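PDB 5BUD: decapping nuclease RAI1 from Candida albicans, which hydrolyses the NAD cap, and also triphosphate and m7G-capped 5' ends, of RNA using divalent metal ions, and binds and stimulates the exoribonuclease RAT1. Local coordinates for residues Lys343-Leu351 / Ser363-Arg374; Thr212-Val220 / Tyr329-Asn337. All coordinates share one frame; numbering follows the deposited sequence.

How the contacts relate
From the N terminus, the hairpin strands 205-214 and 217-228 come first, and contact 2 sets their turn against helix 322-339, closing a loop of 108 intervening residues. The chain then leaves that helix, and contact 1 opens at K343 in the loop leading to strand 349-354; after 11 intervening residues its second segment takes up the end of strand 359-364 and runs into helix 367-377. The two loops therefore follow in series, neither nesting nor crossing. Their centres lie about 21 Å apart, yet they touch: L351 CD2 packs on L336 CD2 at 3.8 Å, and L351 also meets the ring of W335. Helix 322-339 thus lies against both hairpins of the nuclease fold.

Contact 1: residues Lys343-Leu351 / Ser363-Arg374; sequences KDEIKSYRL and SETDSETNEKLR
S363 pairs with R350 in the antiparallel beta hairpin of strands 349-354 and 359-364, far from the metal site; strand 121-128 flanks 349-354 on its other side. Two backbone bonds join this hydrogen-bonded pair: R350 N to S363 O, 2.8 Å, and S363 N to R350 O, 3.0 Å. Next comes E364, in a non-hydrogen-bonded pair with Y349; its extended side chain crosses that of K347 at about a right angle, ending in a salt bridge from K347 NZ to E364 OE1 (3.5 Å). T365 prolongs the ladder beyond the strand, its N giving a nearly straight bond (174°) to S348 O, while CG2 lies against the backbone of Y349. D366 occupies the N-cap position of helix 367-377 and makes a long salt bridge with R350 NH1, the carboxylate and guanidinium planes steeply inclined. One turn on, N370 holds CG anti to its own backbone N (chi1 173°), which brings OD1 to the buried S348; S348 OG donates in the amide plane, on a lone pair, at 2.6 Å. L373 CD1 packs on S348 CB. R374, extended from CG to NE, gives N370 OD1 a second bond from NE and also reaches P127 O of strand 121-128. E345 O sits 3.2 Å above the centre of its guanidinium, whereas K347 O lies in its plane, 2.7 Å from R374 NH2.

Contact 2: residues Thr212-Val220 / Tyr329-Asn337; sequences TGIGNVKLV and YGAVVDWLN
I214 and V217 begin and end a type II' beta turn that meets helix 329-337 nearly broadside: strands 212-214 and 217-220 cross its axis at 99° and 96°, with closest approaches of 9.7 and 9.2 Å. The backbones come nearest at I214 with G330, which has no side chain and lets I214 CD1 lie 3.9 Å from its CA. Apolar side chains make up the core of this buried interface. With chi1 at -180°, I214 sends CG1 away from its backbone N and spreads two methyls over the helix: CD1 touches Y329 CD2 at 3.6 Å, obliquely to the ring, and CG2 meets V333 CG2 at 3.5 Å. The side chains of L219 and Y329 approach each other from opposite directions, both L219 methyls reaching OH, while L219 CD2 also packs on V333 CG1. The contact thereby sets a helix against the hairpin 205-214/217-228, whose second strand runs on to the manganese ligands E224 and D226 in this PD-(D/E)XK nuclease. M107 and L111 of helix 104-112 also pack on Y329. Toward the helix C terminus, V217 CG2 slides past N337, 3.7 Å from its ND2; N337 OD1 is bonded to K342. Polar groups at the turn connect through water instead of directly: one molecule donates to both N216 OD1 and D334 OD1, the latter at 2.8 Å.

Contact 1: residues Lys343-Leu351 / Ser363-Arg374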
loop_
_atom_site.group_PDB
_atom_site.type_symbol
_atom_site.label_atom_id
_atom_site.label_comp_id
_atom_site.label_asym_id
_atom_site.label_seq_id
_atom_site.Cartn_x
_atom_site.Cartn_y
_atom_site.Cartn_z
ATOM N N LYS A 343 11.326 9.555 -22.948
ATOM C CA LYS A 343 12.468 9.122 -23.747
ATOM C C LYS A 343 13.773 9.823 -23.331
ATOM O O LYS A 343 14.863 9.408 -23.736
ATOM C CB LYS A 343 12.146 9.356 -25.227
ATOM C CG LYS A 343 10.945 8.540 -25.703
ATOM C CD LYS A 343 9.998 9.361 -26.564
ATOM C CE LYS A 343 9.210 8.496 -27.536
ATOM N NZ LYS A 343 8.301 9.312 -28.381
ATOM N N ASP A 344 13.674 10.870 -22.516
ATOM C CA ASP A 344 14.868 11.595 -22.085
ATOM C C ASP A 344 15.445 11.040 -20.787
ATOM O O ASP A 344 15.013 11.391 -19.697
ATOM C CB ASP A 344 14.565 13.080 -21.956
ATOM C CG ASP A 344 15.755 13.875 -21.510
ATOM O OD1 ASP A 344 16.829 13.293 -21.214
ATOM O OD2 ASP A 344 15.604 15.098 -21.450
ATOM N N GLU A 345 16.447 10.189 -20.930
ATOM C CA GLU A 345 17.058 9.481 -19.813
ATOM C C GLU A 345 18.222 10.252 -19.222
ATOM O O GLU A 345 19.065 9.695 -18.535
ATOM C CB GLU A 345 17.508 8.110 -20.288
ATOM C CG GLU A 345 16.330 7.313 -20.812
ATOM C CD GLU A 345 16.705 5.971 -21.354
ATOM O OE1 GLU A 345 15.818 5.358 -21.965
ATOM O OE2 GLU A 345 17.863 5.540 -21.153
ATOM N N ILE A 346 18.236 11.548 -19.489
ATOM C CA ILE A 346 19.348 12.409 -19.137
ATOM C C ILE A 346 19.104 13.040 -17.757
ATOM O O ILE A 346 20.014 13.588 -17.131
ATOM C CB ILE A 346 19.550 13.448 -20.278
ATOM C CG1 ILE A 346 20.979 13.395 -20.782
ATOM C CG2 ILE A 346 19.048 14.829 -19.912
ATOM C CD1 ILE A 346 21.249 12.124 -21.558
ATOM N N LYS A 347 17.877 12.926 -17.266
ATOM C CA LYS A 347 17.551 13.499 -15.972
ATOM C C LYS A 347 16.441 12.782 -15.227
ATOM O O LYS A 347 15.882 11.800 -15.715
ATOM C CB LYS A 347 17.246 14.983 -16.115
ATOM C CG LYS A 347 16.371 15.384 -17.273
ATOM C CD LYS A 347 16.845 16.764 -17.707
ATOM C CE LYS A 347 15.758 17.592 -18.348
ATOM N NZ LYS A 347 16.396 18.779 -19.003
ATOM N N SER A 348 16.211 13.268 -14.008
ATOM C CA SER A 348 15.201 12.756 -13.082
ATOM C C SER A 348 14.529 13.954 -12.421
ATOM O O SER A 348 15.054 15.096 -12.485
ATOM C CB SER A 348 15.883 11.941 -12.007
ATOM O OG SER A 348 16.573 10.843 -12.543
ATOM N N TYR A 349 13.407 13.684 -11.750
ATOM C CA TYR A 349 12.564 14.715 -11.150
ATOM C C TYR A 349 12.104 14.397 -9.717
ATOM O O TYR A 349 11.889 13.238 -9.360
ATOM C CB TYR A 349 11.319 14.941 -12.008
ATOM C CG TYR A 349 11.667 15.130 -13.451
ATOM C CD1 TYR A 349 11.817 16.410 -14.004
ATOM C CD2 TYR A 349 11.879 14.035 -14.259
ATOM C CE1 TYR A 349 12.164 16.568 -15.344
ATOM C CE2 TYR A 349 12.229 14.182 -15.588
ATOM C CZ TYR A 349 12.367 15.440 -16.130
ATOM O OH TYR A 349 12.696 15.527 -17.465
ATOM N N ARG A 350 11.926 15.462 -8.940
ATOM C CA ARG A 350 11.250 15.418 -7.662
ATOM C C ARG A 350 9.810 15.757 -7.930
ATOM O O ARG A 350 9.526 16.757 -8.567
ATOM C CB ARG A 350 11.767 16.500 -6.726
ATOM C CG ARG A 350 13.113 16.236 -6.104
ATOM C CD ARG A 350 13.273 17.079 -4.847
ATOM N NE ARG A 350 13.884 16.280 -3.807
ATOM C CZ ARG A 350 15.155 15.882 -3.811
ATOM N NH1 ARG A 350 15.987 16.216 -4.804
ATOM N NH2 ARG A 350 15.594 15.132 -2.813
ATOM N N LEU A 351 8.901 14.922 -7.446
ATOM C CA LEU A 351 7.485 15.227 -7.453
ATOM C C LEU A 351 7.128 15.475 -5.992
ATOM O O LEU A 351 7.333 14.610 -5.156
ATOM C CB LEU A 351 6.683 14.047 -8.005
ATOM C CG LEU A 351 5.157 14.100 -8.002
ATOM C CD1 LEU A 351 4.622 15.322 -8.706
ATOM C CD2 LEU A 351 4.598 12.846 -8.658
ATOM N N SER A 363 10.027 19.129 -10.358
ATOM C CA SER A 363 11.239 19.886 -10.653
ATOM C C SER A 363 12.393 18.922 -10.910
ATOM O O SER A 363 12.398 17.794 -10.409
ATOM C CB SER A 363 11.562 20.864 -9.508
ATOM O OG SER A 363 11.611 20.216 -8.246
ATOM N N GLU A 364 13.370 19.370 -11.686
ATOM C CA GLU A 364 14.497 18.535 -12.029
ATOM C C GLU A 364 15.382 18.330 -10.817
ATOM O O GLU A 364 15.644 19.272 -10.049
ATOM C CB GLU A 364 15.299 19.219 -13.142
ATOM C CG GLU A 364 16.272 18.353 -13.903
ATOM C CD GLU A 364 17.012 19.163 -14.968
ATOM O OE1 GLU A 364 16.362 19.980 -15.671
ATOM O OE2 GLU A 364 18.240 18.989 -15.078
ATOM N N THR A 365 15.871 17.108 -10.646
ATOM C CA THR A 365 16.843 16.843 -9.608
ATOM C C THR A 365 18.242 17.351 -10.006
ATOM O O THR A 365 18.518 17.654 -11.168
ATOM C CB THR A 365 16.991 15.345 -9.309
ATOM O OG1 THR A 365 17.554 14.687 -10.456
ATOM C CG2 THR A 365 15.641 14.716 -8.949
ATOM N N ASP A 366 19.101 17.382 -9.000
ATOM C CA ASP A 366 20.538 17.626 -9.132
ATOM C C ASP A 366 21.186 16.440 -9.895
ATOM O O ASP A 366 20.728 15.267 -9.789
ATOM C CB ASP A 366 21.182 17.757 -7.731
ATOM C CG ASP A 366 20.155 18.076 -6.602
ATOM O OD1 ASP A 366 19.042 17.460 -6.529
ATOM O OD2 ASP A 366 20.483 18.934 -5.757
ATOM N N SER A 367 22.232 16.739 -10.669
ATOM C CA SER A 367 22.962 15.700 -11.411
ATOM C C SER A 367 23.352 14.522 -10.523
ATOM O O SER A 367 23.168 13.375 -10.912
ATOM C CB SER A 367 24.206 16.277 -12.103
ATOM O OG SER A 367 24.828 15.294 -12.929
ATOM N N GLU A 368 23.852 14.800 -9.324
ATOM C CA GLU A 368 24.338 13.754 -8.410
ATOM C C GLU A 368 23.190 12.819 -7.959
ATOM O O GLU A 368 23.374 11.612 -7.760
ATOM C CB GLU A 368 25.007 14.385 -7.174
ATOM C CG GLU A 368 26.331 15.115 -7.430
ATOM C CD GLU A 368 26.220 16.418 -8.230
ATOM O OE1 GLU A 368 25.122 17.041 -8.296
ATOM O OE2 GLU A 368 27.261 16.826 -8.808
ATOM N N THR A 369 22.008 13.400 -7.790
ATOM C CA THR A 369 20.800 12.654 -7.401
ATOM C C THR A 369 20.333 11.784 -8.560
ATOM O O THR A 369 20.049 10.602 -8.373
ATOM C CB THR A 369 19.694 13.635 -6.963
ATOM O OG1 THR A 369 20.160 14.362 -5.817
ATOM C CG2 THR A 369 18.420 12.898 -6.615
ATOM N N ASN A 370 20.309 12.355 -9.763
ATOM C CA ASN A 370 19.981 11.595 -10.962
ATOM C C ASN A 370 20.897 10.391 -11.141
ATOM O O ASN A 370 20.424 9.269 -11.401
ATOM C CB ASN A 370 20.027 12.484 -12.194
ATOM C CG ASN A 370 19.852 11.703 -13.483
ATOM O OD1 ASN A 370 18.753 11.267 -13.814
ATOM N ND2 ASN A 370 20.944 11.531 -14.229
ATOM N N GLU A 371 22.205 10.624 -10.986
ATOM C CA GLU A 371 23.195 9.540 -11.043
ATOM C C GLU A 371 22.934 8.464 -10.008
ATOM O O GLU A 371 22.974 7.286 -10.348
ATOM C CB GLU A 371 24.649 10.045 -10.893
ATOM C CG GLU A 371 25.480 9.888 -12.157
ATOM C CD GLU A 371 24.967 10.726 -13.307
ATOM O OE1 GLU A 371 25.167 10.326 -14.469
ATOM O OE2 GLU A 371 24.362 11.788 -13.049
ATOM N N LYS A 372 22.686 8.838 -8.758
ATOM C CA LYS A 372 22.389 7.824 -7.745
ATOM C C LYS A 372 21.149 7.021 -8.124
ATOM O O LYS A 372 21.120 5.800 -7.961
ATOM C CB LYS A 372 22.202 8.431 -6.357
ATOM C CG LYS A 372 23.509 8.831 -5.697
ATOM C CD LYS A 372 23.276 9.505 -4.353
ATOM C CE LYS A 372 22.986 10.990 -4.506
ATOM N NZ LYS A 372 23.008 11.668 -3.177
ATOM N N LEU A 373 20.130 7.720 -8.622
ATOM C CA LEU A 373 18.863 7.066 -8.930
ATOM C C LEU A 373 19.075 5.999 -9.998
ATOM O O LEU A 373 18.556 4.866 -9.902
ATOM C CB LEU A 373 17.809 8.094 -9.366
ATOM C CG LEU A 373 17.183 8.872 -8.184
ATOM C CD1 LEU A 373 16.334 10.028 -8.667
ATOM C CD2 LEU A 373 16.383 7.948 -7.267
ATOM N N ARG A 374 19.856 6.371 -11.001
ATOM C CA ARG A 374 20.028 5.544 -12.192
ATOM C C ARG A 374 21.111 4.485 -12.017
ATOM O O ARG A 374 21.176 3.578 -12.812
ATOM C CB ARG A 374 20.330 6.421 -13.397
ATOM C CG ARG A 374 19.150 7.273 -13.816
ATOM C CD ARG A 374 19.480 8.133 -15.025
ATOM N NE ARG A 374 18.307 8.911 -15.450
ATOM C CZ ARG A 374 17.288 8.428 -16.156
ATOM N NH1 ARG A 374 17.294 7.173 -16.563
ATOM N NH2 ARG A 374 16.258 9.206 -16.466
HETATM O O HOH W 1 21.366 10.064 -16.747
HETATM O O HOH W 2 18.141 15.474 -13.155
HETATM O O HOH W 3 9.123 19.452 -7.098
#

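Contact 2: residues Thr212-Val220 / Tyr329-Asn337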
loop_
_atom_site.group_PDB
_atom_site.type_symbol
_atom_site.label_atom_id
_atom_site.label_comp_id
_atom_site.label_asym_id
_atom_site.label_seq_id
_atom_site.Cartn_x
_atom_site.Cartn_y
_atom_site.Cartn_z
ATOM N N THR A 212 -2.960 -1.877 -14.135
ATOM C CA THR A 212 -4.276 -1.212 -14.084
ATOM C C THR A 212 -4.187 0.056 -14.948
ATOM O O THR A 212 -3.199 0.286 -15.654
ATOM C CB THR A 212 -4.698 -0.906 -12.623
ATOM O OG1 THR A 212 -6.092 -0.499 -12.534
ATOM C CG2 THR A 212 -3.780 0.160 -12.007
ATOM N N GLY A 213 -5.240 0.857 -14.934
ATOM C CA GLY A 213 -5.226 2.073 -15.710
ATOM C C GLY A 213 -6.298 3.016 -15.218
ATOM O O GLY A 213 -7.170 2.624 -14.447
ATOM N N ILE A 214 -6.193 4.267 -15.651
ATOM C CA ILE A 214 -7.252 5.269 -15.463
ATOM C C ILE A 214 -7.112 6.261 -16.596
ATOM O O ILE A 214 -5.982 6.619 -16.970
ATOM C CB ILE A 214 -7.193 5.952 -14.085
ATOM C CG1 ILE A 214 -8.319 6.979 -13.946
ATOM C CG2 ILE A 214 -5.831 6.592 -13.822
ATOM C CD1 ILE A 214 -8.545 7.396 -12.514
ATOM N N GLY A 215 -8.244 6.647 -17.187
ATOM C CA GLY A 215 -8.224 7.436 -18.421
ATOM C C GLY A 215 -7.466 6.644 -19.480
ATOM O O GLY A 215 -7.714 5.463 -19.669
ATOM N N ASN A 216 -6.508 7.272 -20.143
ATOM C CA ASN A 216 -5.706 6.562 -21.119
ATOM C C ASN A 216 -4.303 6.248 -20.596
ATOM O O ASN A 216 -3.412 5.975 -21.383
ATOM C CB ASN A 216 -5.632 7.368 -22.428
ATOM C CG ASN A 216 -5.096 8.777 -22.214
ATOM O OD1 ASN A 216 -4.097 8.978 -21.516
ATOM N ND2 ASN A 216 -5.764 9.763 -22.808
ATOM N N VAL A 217 -4.100 6.272 -19.281
ATOM C CA VAL A 217 -2.774 5.982 -18.708
ATOM C C VAL A 217 -2.710 4.565 -18.152
ATOM O O VAL A 217 -3.659 4.097 -17.552
ATOM C CB VAL A 217 -2.405 6.992 -17.605
ATOM C CG1 VAL A 217 -1.007 6.690 -17.049
ATOM C CG2 VAL A 217 -2.430 8.396 -18.165
ATOM N N LYS A 218 -1.585 3.881 -18.365
ATOM C CA LYS A 218 -1.377 2.541 -17.818
ATOM C C LYS A 218 -0.403 2.578 -16.646
ATOM O O LYS A 218 0.650 3.232 -16.723
ATOM C CB LYS A 218 -0.842 1.598 -18.905
ATOM C CG LYS A 218 -1.868 1.240 -19.982
ATOM C CD LYS A 218 -3.244 0.926 -19.400
ATOM C CE LYS A 218 -4.292 0.596 -20.463
ATOM N NZ LYS A 218 -4.959 1.840 -20.958
ATOM N N LEU A 219 -0.768 1.886 -15.568
ATOM C CA LEU A 219 0.085 1.809 -14.378
ATOM C C LEU A 219 0.298 0.391 -13.932
ATOM O O LEU A 219 -0.636 -0.386 -13.930
ATOM C CB LEU A 219 -0.521 2.563 -13.211
ATOM C CG LEU A 219 -0.768 4.051 -13.463
ATOM C CD1 LEU A 219 -2.236 4.236 -13.787
ATOM C CD2 LEU A 219 -0.364 4.853 -12.226
ATOM N N VAL A 220 1.534 0.092 -13.532
ATOM C CA VAL A 220 1.869 -1.146 -12.856
ATOM C C VAL A 220 2.172 -0.803 -11.406
ATOM O O VAL A 220 2.985 0.081 -11.150
ATOM C CB VAL A 220 3.069 -1.810 -13.556
ATOM C CG1 VAL A 220 3.633 -2.972 -12.731
ATOM C CG2 VAL A 220 2.625 -2.265 -14.936
ATOM N N TYR A 329 -6.924 12.026 -8.800
ATOM C CA TYR A 329 -5.894 11.006 -9.118
ATOM C C TYR A 329 -5.731 10.932 -10.636
ATOM O O TYR A 329 -4.604 10.975 -11.136
ATOM C CB TYR A 329 -6.294 9.657 -8.486
ATOM C CG TYR A 329 -5.597 8.410 -8.976
ATOM C CD1 TYR A 329 -4.265 8.153 -8.667
ATOM C CD2 TYR A 329 -6.300 7.440 -9.683
ATOM C CE1 TYR A 329 -3.651 6.977 -9.102
ATOM C CE2 TYR A 329 -5.697 6.276 -10.106
ATOM C CZ TYR A 329 -4.376 6.049 -9.823
ATOM O OH TYR A 329 -3.798 4.878 -10.258
ATOM N N GLY A 330 -6.846 10.900 -11.365
ATOM C CA GLY A 330 -6.808 10.873 -12.824
ATOM C C GLY A 330 -6.133 12.086 -13.465
ATOM O O GLY A 330 -5.413 11.948 -14.454
ATOM N N ALA A 331 -6.342 13.264 -12.883
ATOM C CA ALA A 331 -5.691 14.494 -13.342
ATOM C C ALA A 331 -4.181 14.413 -13.101
ATOM O O ALA A 331 -3.384 14.714 -13.987
ATOM C CB ALA A 331 -6.285 15.680 -12.620
ATOM N N VAL A 332 -3.794 13.959 -11.910
ATOM C CA VAL A 332 -2.369 13.811 -11.585
ATOM C C VAL A 332 -1.672 12.896 -12.590
ATOM O O VAL A 332 -0.662 13.278 -13.151
ATOM C CB VAL A 332 -2.137 13.259 -10.162
ATOM C CG1 VAL A 332 -0.668 12.879 -9.943
ATOM C CG2 VAL A 332 -2.559 14.277 -9.123
ATOM N N VAL A 333 -2.178 11.677 -12.793
ATOM C CA VAL A 333 -1.438 10.687 -13.610
ATOM C C VAL A 333 -1.410 11.061 -15.095
ATOM O O VAL A 333 -0.399 10.844 -15.771
ATOM C CB VAL A 333 -1.953 9.242 -13.433
ATOM C CG1 VAL A 333 -1.800 8.828 -11.969
ATOM C CG2 VAL A 333 -3.385 9.111 -13.932
ATOM N N ASP A 334 -2.502 11.635 -15.602
ATOM C CA ASP A 334 -2.468 12.224 -16.928
ATOM C C ASP A 334 -1.415 13.355 -17.047
ATOM O O ASP A 334 -0.722 13.448 -18.051
ATOM C CB ASP A 334 -3.841 12.746 -17.344
ATOM C CG ASP A 334 -3.851 13.198 -18.794
ATOM O OD1 ASP A 334 -3.886 12.332 -19.705
ATOM O OD2 ASP A 334 -3.777 14.418 -19.013
ATOM N N TRP A 335 -1.288 14.186 -16.019
ATOM C CA TRP A 335 -0.296 15.276 -16.009
ATOM C C TRP A 335 1.113 14.680 -16.053
ATOM O O TRP A 335 1.921 15.034 -16.931
ATOM C CB TRP A 335 -0.531 16.164 -14.778
ATOM C CG TRP A 335 0.420 17.301 -14.553
ATOM C CD1 TRP A 335 0.539 18.454 -15.294
ATOM C CD2 TRP A 335 1.334 17.429 -13.463
ATOM N NE1 TRP A 335 1.479 19.274 -14.731
ATOM C CE2 TRP A 335 1.990 18.665 -13.611
ATOM C CE3 TRP A 335 1.662 16.613 -12.375
ATOM C CZ2 TRP A 335 2.967 19.105 -12.710
ATOM C CZ3 TRP A 335 2.649 17.051 -11.479
ATOM C CH2 TRP A 335 3.283 18.289 -11.656
ATOM N N LEU A 336 1.392 13.713 -15.187
ATOM C CA LEU A 336 2.688 13.033 -15.245
ATOM C C LEU A 336 2.951 12.404 -16.629
ATOM O O LEU A 336 4.075 12.454 -17.136
ATOM C CB LEU A 336 2.792 11.950 -14.179
ATOM C CG LEU A 336 2.787 12.398 -12.730
ATOM C CD1 LEU A 336 2.632 11.184 -11.819
ATOM C CD2 LEU A 336 4.051 13.179 -12.411
ATOM N N ASN A 337 1.914 11.833 -17.222
ATOM C CA ASN A 337 2.044 11.098 -18.476
ATOM C C ASN A 337 2.255 11.978 -19.710
ATOM O O ASN A 337 2.713 11.480 -20.727
ATOM C CB ASN A 337 0.823 10.196 -18.701
ATOM C CG ASN A 337 1.061 9.147 -19.772
ATOM O OD1 ASN A 337 2.057 8.412 -19.736
ATOM N ND2 ASN A 337 0.171 9.092 -20.749
HETATM O O HOH W 4 -6.208 2.964 -11.135
HETATM O O HOH W 5 -6.049 9.704 -16.227
HETATM O O HOH W 6 -5.524 10.082 -18.931
HETATM O O HOH W 7 -1.834 10.592 -20.571
#